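Polyprenyl synthetase (Zymomonas mobilis subsp. mobilis, PDB 4KKM) probably acts as a metal-dependent prenyltransferase of the FPP/GGPP synthase family, lengthening isoprenoid diphosphate chains. Local coordinates at residues 23-31 against 306-314; 38-48 against 60-70. All blocks are in the same frame, centred on the assembly; numbering follows the deposited sequence.

Interaction 1: residues 23-31 against 306-314; sequences MAVNLKTMM and DYLRSIARY
M30 lays the end of its side chain flat over Y307 in a Met-aromatic contact. Its methyl CE stands 3.5 Å from the centroid of the Y307 ring, only 10° off the ring normal, while SD covers the CG and CD1 side of the same face. With CG anti to the backbone N (chi1 176°), the M30 chain runs straight out from its helix, and a turn at chi3 brings CE back over the ring. At the ring's edge, CE1 of Y307 comes within 3.9 Å of N26 O. The second sulfur-aromatic pair is looser and oblique, SD of M31 lying 4.8 Å from the centroid of the Y314 ring.

Residues 24-31 cross helix 306-314 almost at right angles (94°), bringing the first and last helices of the all-helical isoprenoid synthase fold together. Between the two tyrosines the apolar wedge is L27, whose methyls divide the work: CD1 abuts CG1 of I311 at 3.8 Å, and CD2 rests near CB of S310 and CB of Y314. L74 of helix 71-80 backs this patch, touching M30, M31 and I311.

Across the contact, the polar link lies at the N terminus. A water donates to the backbone O of M23 at 2.7 Å and also hydrogen-bonds OG of S310, linking the two segments. M23 presses CE tightly against S310 OG at 3.1 Å, and its sulfur passes near the D306 carboxylate. That acid is paired within its own helix, R309 NH1 meeting D306 OD1 in a salt bridge, while R309 also donates to the F301 and G302 carbonyls.

Interaction 2: residues 38-48 against 60-70; sequences IDRLFAEQLPV and MRYAAIGGGKR
OD1 of D39 is gripped by two donors from opposite faces of the carboxylate. G66 N comes from above the plane in a nearly straight bond of 2.9 Å (173°), and R70 NH2 forms a salt bridge of 2.7 Å, the carboxylate and guanidinium planes standing 81° apart. The same NH2 also donates to A64 O at 2.7 Å, in the carbonyl plane, where helix 54-64 ends. I38 lays CG2 over one guanidinium face and G67 CA lies over the other, fixing the group's rotation; its NH1 pairs with E98 of helix 87-109. A leucine in place of R70 would probably leave D39 and E98 without their shared cation and the A64 carbonyl without its charged donor.

Farther along the antiparallel helix pair, R61 reaches the C-terminal end of helix 24-45. Bent at chi3 (66°), it brings NH1 to L46 O at 2.8 Å and, more weakly, to A43 O, as its CG slides along CB of L46. Between the two arginines, CB of A64 sits over the centre of the F42 ring, 3.6 Å from its centroid. Away from R70, L46 CD2 packs on M60 CE near K174 of the second subunit.

The glycine-rich turn leads to the Gly-Lys-Arg sequence whose lysine, in relatives, helps bind isopentenyl diphosphate. With R70 and the G66 N-H both directed at OD1, D39 is likely to stay ionised.

From the N terminus, helix 24-45 serves both contacts in turn. Its first turns enter interaction 1, but their partner, helix 306-314, comes only after almost the whole fold has been traced, so that contact closes a loop of 274 residues. The last turns of helix 24-45 enter interaction 2 with residues 60-70, closing a short hairpin that is nested inside the larger loop. The contact centres lie 23 Å apart, yet the two meet directly where Y314 packs against K69. One long helix therefore ties the C-terminal helix to the second helix and the glycine-rich turn after it, at two places along its length.

Interaction 1: residues 23-31 against 306-314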
loop_
_atom_site.group_PDB
_atom_site.type_symbol
_atom_site.label_atom_id
_atom_site.label_comp_id
_atom_site.label_asym_id
_atom_site.label_seq_id
_atom_site.Cartn_x
_atom_site.Cartn_y
_atom_site.Cartn_z
ATOM N N MET B 23 35.155 5.927 12.660
ATOM C CA MET B 23 33.930 5.191 12.376
ATOM C C MET B 23 32.828 6.166 11.983
ATOM O O MET B 23 32.076 5.919 11.040
ATOM C CB MET B 23 33.504 4.347 13.580
ATOM C CG MET B 23 34.083 2.939 13.579
ATOM S SD MET B 23 33.744 1.999 15.084
ATOM C CE MET B 23 31.959 1.834 15.025
ATOM N N ALA B 24 32.761 7.284 12.699
ATOM C CA ALA B 24 31.814 8.352 12.389
ATOM C C ALA B 24 32.172 9.045 11.074
ATOM O O ALA B 24 31.307 9.620 10.409
ATOM C CB ALA B 24 31.762 9.363 13.530
ATOM N N VAL B 25 33.450 8.991 10.707
ATOM C CA VAL B 25 33.924 9.600 9.465
ATOM C C VAL B 25 33.468 8.791 8.254
ATOM O O VAL B 25 32.987 9.350 7.264
ATOM C CB VAL B 25 35.465 9.742 9.453
ATOM C CG1 VAL B 25 35.965 10.098 8.058
ATOM C CG2 VAL B 25 35.908 10.781 10.471
ATOM N N ASN B 26 33.615 7.474 8.339
ATOM C CA ASN B 26 33.120 6.601 7.287
ATOM C C ASN B 26 31.597 6.604 7.259
ATOM O O ASN B 26 30.991 6.513 6.190
ATOM C CB ASN B 26 33.650 5.179 7.462
ATOM C CG ASN B 26 35.167 5.111 7.398
ATOM O OD1 ASN B 26 35.841 5.027 8.426
ATOM N ND2 ASN B 26 35.711 5.144 6.186
ATOM N N LEU B 27 30.982 6.713 8.435
ATOM C CA LEU B 27 29.523 6.779 8.525
ATOM C C LEU B 27 28.967 7.981 7.772
ATOM O O LEU B 27 28.027 7.844 6.990
ATOM C CB LEU B 27 29.043 6.812 9.980
ATOM C CG LEU B 27 27.519 6.930 10.106
ATOM C CD1 LEU B 27 26.824 5.780 9.371
ATOM C CD2 LEU B 27 27.070 6.986 11.559
ATOM N N LYS B 28 29.544 9.156 8.011
ATOM C CA LYS B 28 29.112 10.365 7.316
ATOM C C LYS B 28 29.228 10.189 5.806
ATOM O O LYS B 28 28.335 10.586 5.054
ATOM C CB LYS B 28 29.935 11.579 7.750
ATOM C CG LYS B 28 29.348 12.908 7.280
ATOM C CD LYS B 28 30.399 14.004 7.192
ATOM C CE LYS B 28 29.743 15.376 7.133
ATOM N NZ LYS B 28 30.250 16.212 6.007
ATOM N N THR B 29 30.334 9.595 5.370
ATOM C CA THR B 29 30.559 9.342 3.953
ATOM C C THR B 29 29.493 8.409 3.385
ATOM O O THR B 29 28.902 8.691 2.342
ATOM C CB THR B 29 31.963 8.757 3.696
ATOM O OG1 THR B 29 32.942 9.795 3.824
ATOM C CG2 THR B 29 32.048 8.169 2.297
ATOM N N MET B 30 29.239 7.305 4.080
ATOM C CA MET B 30 28.195 6.379 3.646
ATOM C C MET B 30 26.838 7.077 3.567
ATOM O O MET B 30 26.075 6.862 2.625
ATOM C CB MET B 30 28.122 5.147 4.559
ATOM C CG MET B 30 26.971 4.195 4.212
ATOM S SD MET B 30 26.873 2.710 5.238
ATOM C CE MET B 30 27.872 1.580 4.277
ATOM N N MET B 31 26.551 7.931 4.545
ATOM C CA MET B 31 25.272 8.638 4.590
ATOM C C MET B 31 25.075 9.541 3.374
ATOM O O MET B 31 24.019 9.518 2.739
ATOM C CB MET B 31 25.137 9.445 5.886
ATOM C CG MET B 31 24.882 8.595 7.118
ATOM S SD MET B 31 24.837 9.524 8.663
ATOM C CE MET B 31 23.363 10.513 8.426
ATOM N N ASP B 306 30.623 -2.403 11.659
ATOM C CA ASP B 306 30.979 -1.098 12.221
ATOM C C ASP B 306 29.988 0.015 11.864
ATOM O O ASP B 306 29.753 0.919 12.667
ATOM C CB ASP B 306 32.406 -0.691 11.836
ATOM C CG ASP B 306 33.457 -1.359 12.706
ATOM O OD1 ASP B 306 33.097 -1.904 13.775
ATOM O OD2 ASP B 306 34.646 -1.329 12.323
ATOM N N TYR B 307 29.403 -0.054 10.671
ATOM C CA TYR B 307 28.407 0.932 10.261
ATOM C C TYR B 307 27.185 0.902 11.166
ATOM O O TYR B 307 26.758 1.938 11.680
ATOM C CB TYR B 307 27.998 0.722 8.804
ATOM C CG TYR B 307 29.090 1.087 7.832
ATOM C CD1 TYR B 307 29.564 2.392 7.754
ATOM C CD2 TYR B 307 29.658 0.131 7.001
ATOM C CE1 TYR B 307 30.566 2.738 6.873
ATOM C CE2 TYR B 307 30.665 0.466 6.115
ATOM C CZ TYR B 307 31.113 1.771 6.053
ATOM O OH TYR B 307 32.111 2.112 5.173
ATOM N N LEU B 308 26.627 -0.288 11.363
ATOM C CA LEU B 308 25.515 -0.468 12.290
ATOM C C LEU B 308 25.879 -0.020 13.706
ATOM O O LEU B 308 25.067 0.589 14.399
ATOM C CB LEU B 308 25.050 -1.926 12.299
ATOM C CG LEU B 308 24.240 -2.378 11.078
ATOM C CD1 LEU B 308 23.869 -3.853 11.206
ATOM C CD2 LEU B 308 22.989 -1.503 10.872
ATOM N N ARG B 309 27.101 -0.323 14.129
ATOM C CA ARG B 309 27.566 0.108 15.446
ATOM C C ARG B 309 27.574 1.636 15.560
ATOM O O ARG B 309 27.052 2.191 16.526
ATOM C CB ARG B 309 28.945 -0.487 15.765
ATOM C CG ARG B 309 28.928 -2.006 15.956
ATOM C CD ARG B 309 30.295 -2.573 16.350
ATOM N NE ARG B 309 30.246 -4.032 16.470
ATOM C CZ ARG B 309 30.858 -4.881 15.648
ATOM N NH1 ARG B 309 31.601 -4.432 14.644
ATOM N NH2 ARG B 309 30.738 -6.188 15.844
ATOM N N SER B 310 28.146 2.304 14.558
ATOM C CA SER B 310 28.179 3.767 14.509
ATOM C C SER B 310 26.784 4.381 14.473
ATOM O O SER B 310 26.530 5.412 15.104
ATOM C CB SER B 310 28.968 4.247 13.290
ATOM O OG SER B 310 30.347 3.983 13.451
ATOM N N ILE B 311 25.887 3.748 13.723
ATOM C CA ILE B 311 24.527 4.244 13.584
ATOM C C ILE B 311 23.833 4.255 14.936
ATOM O O ILE B 311 23.187 5.236 15.291
ATOM C CB ILE B 311 23.716 3.420 12.556
ATOM C CG1 ILE B 311 24.204 3.729 11.141
ATOM C CG2 ILE B 311 22.220 3.706 12.686
ATOM C CD1 ILE B 311 23.717 2.744 10.103
ATOM N N ALA B 312 24.005 3.178 15.702
ATOM C CA ALA B 312 23.424 3.084 17.037
ATOM C C ALA B 312 23.929 4.196 17.960
ATOM O O ALA B 312 23.147 4.825 18.682
ATOM C CB ALA B 312 23.709 1.713 17.649
ATOM N N ARG B 313 25.234 4.441 17.930
ATOM C CA ARG B 313 25.823 5.505 18.735
ATOM C C ARG B 313 25.324 6.868 18.251
ATOM O O ARG B 313 25.081 7.776 19.048
ATOM C CB ARG B 313 27.352 5.434 18.686
ATOM C CG ARG B 313 27.913 4.092 19.149
ATOM C CD ARG B 313 29.379 4.181 19.561
ATOM N NE ARG B 313 29.894 2.900 20.043
ATOM C CZ ARG B 313 29.666 2.414 21.260
ATOM N NH1 ARG B 313 28.919 3.098 22.119
ATOM N NH2 ARG B 313 30.173 1.241 21.621
ATOM N N TYR B 314 25.159 6.987 16.938
ATOM C CA TYR B 314 24.655 8.203 16.306
ATOM C C TYR B 314 23.243 8.540 16.782
ATOM O O TYR B 314 22.893 9.708 16.949
ATOM C CB TYR B 314 24.680 8.023 14.789
ATOM C CG TYR B 314 24.072 9.149 13.993
ATOM C CD1 TYR B 314 24.518 10.454 14.144
ATOM C CD2 TYR B 314 23.069 8.902 13.064
ATOM C CE1 TYR B 314 23.971 11.486 13.406
ATOM C CE2 TYR B 314 22.515 9.927 12.319
ATOM C CZ TYR B 314 22.972 11.217 12.496
ATOM O OH TYR B 314 22.431 12.246 11.763
HETATM O O HOH W 1 31.562 3.333 10.743
#

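Interaction 2: residues 38-48 against 60-70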
loop_
_atom_site.group_PDB
_atom_site.type_symbol
_atom_site.label_atom_id
_atom_site.label_comp_id
_atom_site.label_asym_id
_atom_site.label_seq_id
_atom_site.Cartn_x
_atom_site.Cartn_y
_atom_site.Cartn_z
ATOM N N ILE B 38 19.803 7.221 -3.297
ATOM C CA ILE B 38 18.355 7.140 -3.117
ATOM C C ILE B 38 17.664 8.214 -3.948
ATOM O O ILE B 38 16.624 7.954 -4.544
ATOM C CB ILE B 38 17.950 7.214 -1.620
ATOM C CG1 ILE B 38 18.415 5.946 -0.898
ATOM C CG2 ILE B 38 16.426 7.379 -1.454
ATOM C CD1 ILE B 38 17.801 4.663 -1.454
ATOM N N ASP B 39 18.260 9.408 -4.025
ATOM C CA ASP B 39 17.728 10.460 -4.906
ATOM C C ASP B 39 17.747 10.045 -6.379
ATOM O O ASP B 39 16.765 10.249 -7.104
ATOM C CB ASP B 39 18.482 11.785 -4.731
ATOM C CG ASP B 39 17.969 12.604 -3.558
ATOM O OD1 ASP B 39 16.920 12.254 -2.978
ATOM O OD2 ASP B 39 18.612 13.616 -3.218
ATOM N N ARG B 40 18.865 9.475 -6.818
ATOM C CA ARG B 40 18.977 8.956 -8.177
ATOM C C ARG B 40 17.915 7.897 -8.459
ATOM O O ARG B 40 17.261 7.916 -9.502
ATOM C CB ARG B 40 20.364 8.353 -8.423
ATOM C CG ARG B 40 20.400 7.420 -9.635
ATOM C CD ARG B 40 21.792 6.868 -9.918
ATOM N NE ARG B 40 22.312 6.067 -8.810
ATOM C CZ ARG B 40 22.057 4.775 -8.632
ATOM N NH1 ARG B 40 21.283 4.121 -9.487
ATOM N NH2 ARG B 40 22.577 4.135 -7.595
ATOM N N LEU B 41 17.750 6.972 -7.522
ATOM C CA LEU B 41 16.842 5.850 -7.720
ATOM C C LEU B 41 15.373 6.290 -7.788
ATOM O O LEU B 41 14.611 5.803 -8.628
ATOM C CB LEU B 41 17.067 4.791 -6.630
ATOM C CG LEU B 41 18.410 4.063 -6.733
ATOM C CD1 LEU B 41 18.682 3.226 -5.488
ATOM C CD2 LEU B 41 18.449 3.198 -7.983
ATOM N N PHE B 42 14.978 7.210 -6.913
ATOM C CA PHE B 42 13.611 7.721 -6.937
ATOM C C PHE B 42 13.341 8.479 -8.233
ATOM O O PHE B 42 12.275 8.337 -8.833
ATOM C CB PHE B 42 13.332 8.629 -5.734
ATOM C CG PHE B 42 12.723 7.916 -4.553
ATOM C CD1 PHE B 42 11.516 7.248 -4.674
ATOM C CD2 PHE B 42 13.354 7.933 -3.320
ATOM C CE1 PHE B 42 10.949 6.604 -3.583
ATOM C CE2 PHE B 42 12.793 7.297 -2.228
ATOM C CZ PHE B 42 11.590 6.628 -2.361
ATOM N N ALA B 43 14.315 9.278 -8.663
ATOM C CA ALA B 43 14.175 10.072 -9.880
ATOM C C ALA B 43 13.936 9.168 -11.080
ATOM O O ALA B 43 13.100 9.461 -11.931
ATOM C CB ALA B 43 15.417 10.935 -10.104
ATOM N N GLU B 44 14.670 8.059 -11.130
ATOM C CA GLU B 44 14.556 7.097 -12.217
ATOM C C GLU B 44 13.248 6.314 -12.159
ATOM O O GLU B 44 12.700 5.919 -13.191
ATOM C CB GLU B 44 15.740 6.131 -12.180
ATOM C CG GLU B 44 15.746 5.089 -13.284
ATOM C CD GLU B 44 17.036 4.287 -13.316
ATOM O OE1 GLU B 44 17.613 4.037 -12.233
ATOM O OE2 GLU B 44 17.480 3.919 -14.426
ATOM N N GLN B 45 12.760 6.089 -10.944
ATOM C CA GLN B 45 11.542 5.327 -10.719
ATOM C C GLN B 45 10.291 6.155 -11.005
ATOM O O GLN B 45 9.196 5.610 -11.168
ATOM C CB GLN B 45 11.504 4.831 -9.268
ATOM C CG GLN B 45 10.526 3.706 -9.011
ATOM C CD GLN B 45 10.939 2.420 -9.687
ATOM O OE1 GLN B 45 12.112 2.048 -9.672
ATOM N NE2 GLN B 45 9.980 1.737 -10.301
ATOM N N LEU B 46 10.452 7.475 -11.066
ATOM C CA LEU B 46 9.292 8.364 -11.161
ATOM C C LEU B 46 9.335 9.325 -12.347
ATOM O O LEU B 46 9.330 10.543 -12.155
ATOM C CB LEU B 46 9.132 9.162 -9.862
ATOM C CG LEU B 46 8.924 8.335 -8.583
ATOM C CD1 LEU B 46 9.034 9.206 -7.343
ATOM C CD2 LEU B 46 7.582 7.634 -8.603
ATOM N N PRO B 47 9.359 8.785 -13.578
ATOM C CA PRO B 47 9.309 9.695 -14.726
ATOM C C PRO B 47 7.996 10.470 -14.734
ATOM O O PRO B 47 6.954 9.904 -14.407
ATOM C CB PRO B 47 9.386 8.751 -15.931
ATOM C CG PRO B 47 8.868 7.449 -15.428
ATOM C CD PRO B 47 9.296 7.370 -13.986
ATOM N N VAL B 48 8.059 11.752 -15.084
ATOM C CA VAL B 48 6.885 12.622 -15.062
ATOM C C VAL B 48 6.099 12.524 -16.361
ATOM O O VAL B 48 6.601 12.895 -17.415
ATOM C CB VAL B 48 7.289 14.096 -14.866
ATOM C CG1 VAL B 48 6.052 14.999 -14.902
ATOM C CG2 VAL B 48 8.067 14.269 -13.565
ATOM N N MET B 60 4.738 13.038 -5.833
ATOM C CA MET B 60 5.516 11.897 -5.354
ATOM C C MET B 60 7.003 12.241 -5.347
ATOM O O MET B 60 7.717 11.944 -4.388
ATOM C CB MET B 60 5.255 10.656 -6.215
ATOM C CG MET B 60 3.829 10.103 -6.112
ATOM S SD MET B 60 3.462 8.845 -7.356
ATOM C CE MET B 60 4.329 7.412 -6.673
ATOM N N ARG B 61 7.461 12.877 -6.420
ATOM C CA ARG B 61 8.867 13.249 -6.529
ATOM C C ARG B 61 9.239 14.300 -5.490
ATOM O O ARG B 61 10.300 14.231 -4.870
ATOM C CB ARG B 61 9.176 13.762 -7.941
ATOM C CG ARG B 61 9.162 12.674 -9.007
ATOM C CD ARG B 61 9.215 13.252 -10.420
ATOM N NE ARG B 61 10.485 13.922 -10.690
ATOM C CZ ARG B 61 11.566 13.322 -11.181
ATOM N NH1 ARG B 61 11.544 12.027 -11.470
ATOM N NH2 ARG B 61 12.680 14.019 -11.381
ATOM N N TYR B 62 8.363 15.285 -5.320
ATOM C CA TYR B 62 8.595 16.334 -4.337
ATOM C C TYR B 62 8.789 15.754 -2.938
ATOM O O TYR B 62 9.660 16.194 -2.184
ATOM C CB TYR B 62 7.432 17.325 -4.334
ATOM C CG TYR B 62 7.563 18.396 -3.281
ATOM C CD1 TYR B 62 8.349 19.523 -3.503
ATOM C CD2 TYR B 62 6.900 18.288 -2.068
ATOM C CE1 TYR B 62 8.470 20.505 -2.544
ATOM C CE2 TYR B 62 7.018 19.261 -1.104
ATOM C CZ TYR B 62 7.800 20.369 -1.348
ATOM O OH TYR B 62 7.917 21.341 -0.386
ATOM N N ALA B 63 7.975 14.764 -2.592
ATOM C CA ALA B 63 8.038 14.148 -1.268
ATOM C C ALA B 63 9.244 13.234 -1.129
ATOM O O ALA B 63 9.919 13.248 -0.101
ATOM C CB ALA B 63 6.766 13.353 -0.998
ATOM N N ALA B 64 9.499 12.433 -2.161
ATOM C CA ALA B 64 10.510 11.374 -2.091
ATOM C C ALA B 64 11.941 11.831 -2.370
ATOM O O ALA B 64 12.892 11.257 -1.835
ATOM C CB ALA B 64 10.140 10.231 -3.025
ATOM N N ILE B 65 12.091 12.849 -3.212
ATOM C CA ILE B 65 13.415 13.294 -3.640
ATOM C C ILE B 65 13.908 14.494 -2.842
ATOM O O ILE B 65 13.150 15.424 -2.571
ATOM C CB ILE B 65 13.436 13.644 -5.146
ATOM C CG1 ILE B 65 13.112 12.407 -5.985
ATOM C CG2 ILE B 65 14.789 14.225 -5.556
ATOM C CD1 ILE B 65 13.026 12.698 -7.474
ATOM N N GLY B 66 15.185 14.458 -2.469
ATOM C CA GLY B 66 15.812 15.552 -1.753
ATOM C C GLY B 66 15.300 15.620 -0.331
ATOM O O GLY B 66 14.742 16.633 0.090
ATOM N N GLY B 67 15.483 14.529 0.404
ATOM C CA GLY B 67 14.991 14.430 1.765
ATOM C C GLY B 67 15.737 15.315 2.744
ATOM O O GLY B 67 16.026 16.479 2.462
ATOM N N GLY B 68 16.073 14.754 3.900
ATOM C CA GLY B 68 15.844 13.347 4.165
ATOM C C GLY B 68 17.172 12.689 4.466
ATOM O O GLY B 68 18.058 12.633 3.614
ATOM N N LYS B 69 17.316 12.202 5.691
ATOM C CA LYS B 69 18.572 11.611 6.126
ATOM C C LYS B 69 18.696 10.174 5.637
ATOM O O LYS B 69 19.764 9.569 5.734
ATOM C CB LYS B 69 18.689 11.685 7.648
ATOM C CG LYS B 69 18.780 13.111 8.168
ATOM C CD LYS B 69 18.653 13.165 9.679
ATOM C CE LYS B 69 19.711 12.309 10.345
ATOM N NZ LYS B 69 19.119 11.220 11.172
ATOM N N ARG B 70 17.600 9.649 5.097
ATOM C CA ARG B 70 17.539 8.277 4.597
ATOM C C ARG B 70 18.040 7.285 5.634
ATOM O O ARG B 70 18.848 6.402 5.326
ATOM C CB ARG B 70 18.350 8.126 3.313
ATOM C CG ARG B 70 18.148 9.237 2.303
ATOM C CD ARG B 70 16.693 9.389 1.921
ATOM N NE ARG B 70 16.564 10.205 0.719
ATOM C CZ ARG B 70 15.413 10.475 0.120
ATOM N NH1 ARG B 70 14.274 9.992 0.611
ATOM N NH2 ARG B 70 15.406 11.225 -0.976
HETATM O O HOH W 2 18.520 11.475 -0.457
HETATM O O HOH W 3 14.210 12.282 -13.492
#